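Protein Vng1086c (Halobacterium sp., PDB 2GF4) is of unknown function but binds calcium and assembles from mostly helical subunits of the UPF0058 family. Local coordinates at residues Ala32-Leu37 and Lys52-Leu57. Residues are numbered along the deposited sequence; the frame is centred on the assembly and turned at random.
Sequences AAYEEL and KHAVFL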
# COMPACT_ATOMS: atom_id res chain seq x y z
N ALA A 32 -7.54 -6.55 10.86
CA ALA A 32 -7.64 -7.99 10.88
C ALA A 32 -6.48 -8.74 10.30
O ALA A 32 -6.24 -9.87 10.73
CB ALA A 32 -8.87 -8.40 10.26
N ALA A 33 -5.73 -8.16 9.37
CA ALA A 33 -4.57 -8.89 8.88
C ALA A 33 -3.46 -8.90 9.93
O ALA A 33 -2.77 -9.92 10.05
CB ALA A 33 -4.09 -8.26 7.70
N TYR A 34 -3.25 -7.81 10.67
CA TYR A 34 -2.23 -7.83 11.71
C TYR A 34 -2.59 -8.92 12.73
O TYR A 34 -1.69 -9.64 13.13
CB TYR A 34 -2.17 -6.48 12.41
CG TYR A 34 -1.41 -6.49 13.70
CD1 TYR A 34 -0.02 -6.43 13.72
CD2 TYR A 34 -2.10 -6.50 14.91
CE1 TYR A 34 0.65 -6.38 14.90
CE2 TYR A 34 -1.43 -6.46 16.09
CZ TYR A 34 -0.07 -6.40 16.07
OH TYR A 34 0.62 -6.38 17.24
N GLU A 35 -3.85 -9.06 13.12
CA GLU A 35 -4.19 -10.08 14.11
C GLU A 35 -3.96 -11.50 13.59
O GLU A 35 -3.66 -12.38 14.38
CB GLU A 35 -5.63 -9.89 14.57
CG GLU A 35 -5.93 -8.47 15.06
CD GLU A 35 -5.42 -8.22 16.45
OE1 GLU A 35 -5.06 -9.19 17.14
OE2 GLU A 35 -5.38 -7.05 16.91
N GLU A 36 -4.09 -11.73 12.29
CA GLU A 36 -3.82 -13.06 11.75
C GLU A 36 -2.36 -13.40 11.94
O GLU A 36 -2.03 -14.56 12.12
CB GLU A 36 -4.10 -13.11 10.26
CG GLU A 36 -5.54 -12.95 9.93
CD GLU A 36 -5.80 -13.01 8.44
OE1 GLU A 36 -4.90 -13.45 7.68
OE2 GLU A 36 -6.91 -12.64 8.01
N LEU A 37 -1.47 -12.43 11.86
CA LEU A 37 -0.06 -12.73 12.03
C LEU A 37 0.26 -13.25 13.43
O LEU A 37 1.15 -14.08 13.59
CB LEU A 37 0.75 -11.46 11.74
CG LEU A 37 2.25 -11.53 12.05
CD1 LEU A 37 2.84 -12.52 11.14
CD2 LEU A 37 2.91 -10.21 11.84
N LYS A 52 9.04 -6.80 11.92
CA LYS A 52 8.97 -5.88 10.78
C LYS A 52 7.65 -6.13 10.08
O LYS A 52 6.98 -5.18 9.69
CB LYS A 52 10.07 -6.18 9.79
CG LYS A 52 11.39 -5.65 10.25
CD LYS A 52 12.34 -5.64 9.10
CE LYS A 52 13.55 -6.43 9.50
NZ LYS A 52 14.21 -7.03 8.32
N HIS A 53 7.29 -7.40 9.90
CA HIS A 53 6.06 -7.80 9.24
C HIS A 53 4.90 -7.22 10.03
O HIS A 53 3.98 -6.67 9.43
CB HIS A 53 6.00 -9.32 9.20
CG HIS A 53 4.89 -9.89 8.35
ND1 HIS A 53 3.98 -9.13 7.66
CD2 HIS A 53 4.57 -11.18 8.10
CE1 HIS A 53 3.15 -9.93 7.01
NE2 HIS A 53 3.48 -11.18 7.27
N ALA A 54 4.92 -7.34 11.35
CA ALA A 54 3.82 -6.80 12.14
C ALA A 54 3.74 -5.29 12.01
O ALA A 54 2.64 -4.75 11.94
CB ALA A 54 3.97 -7.19 13.62
N VAL A 55 4.85 -4.58 11.97
CA VAL A 55 4.75 -3.13 11.84
C VAL A 55 4.21 -2.80 10.45
O VAL A 55 3.43 -1.86 10.30
CB VAL A 55 6.08 -2.50 12.13
CG1 VAL A 55 6.06 -1.06 11.72
CG2 VAL A 55 6.32 -2.58 13.62
N PHE A 56 4.63 -3.56 9.44
CA PHE A 56 4.14 -3.37 8.07
C PHE A 56 2.61 -3.49 8.07
O PHE A 56 1.92 -2.62 7.54
CB PHE A 56 4.72 -4.48 7.20
CG PHE A 56 4.24 -4.43 5.80
CD1 PHE A 56 3.11 -5.13 5.40
CD2 PHE A 56 4.95 -3.72 4.84
CE1 PHE A 56 2.69 -5.08 4.10
CE2 PHE A 56 4.52 -3.67 3.55
CZ PHE A 56 3.40 -4.36 3.17
N LEU A 57 2.07 -4.57 8.64
CA LEU A 57 0.63 -4.74 8.64
C LEU A 57 -0.13 -3.63 9.34
O LEU A 57 -1.25 -3.30 8.93
CB LEU A 57 0.29 -6.09 9.26
CG LEU A 57 0.67 -7.24 8.31
CD1 LEU A 57 0.51 -8.51 9.07
CD2 LEU A 57 -0.20 -7.24 7.06
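Leu-37 reaches from the short helix 32-37 to the long helix 48-71, its CB resting 4.0 Å from Leu-57 CD1. With CG anti to the backbone N (chi1 172°), the branch is carried across to the other helix, where it forks. CD2 presses on the backbone of Ala-54, 3.5 Å from its CA, and also sits over one face of the His-53 imidazole, offset toward the rim. Leu-37 CD1 lies 3.7 Å from His-53 CD2.

Leu-57 answers from the facing helix: its CB lies at the edge of the Tyr-34 ring, and its CD2 comes to 4.1 Å from Ala-33 CB. The Tyr-34 ring packs on Ala-54, CE1 lying 3.6 Å from Ala-54 CB, while its OH goes on to hydrogen-bond His-10 of helix 3-21. With alanine in place of Tyr-34, the side of Ala-54 that the ring covers would probably be left with a gap and His-10 without its hydroxyl partner.

The segment axes run nearly antiparallel (163°), 9.1 Å apart at closest approach, and the chain between them carries the calcium ligands Asp-38 and Glu-40. His-53 uses NE2 to bond Glu-68 of another subunit. No hydrogen bond crosses between residues 32-37 and 52-57, so apolar contact joins them here, while the polar ends of Tyr-34 and His-53 tie the pair to helix 3-21 and that subunit.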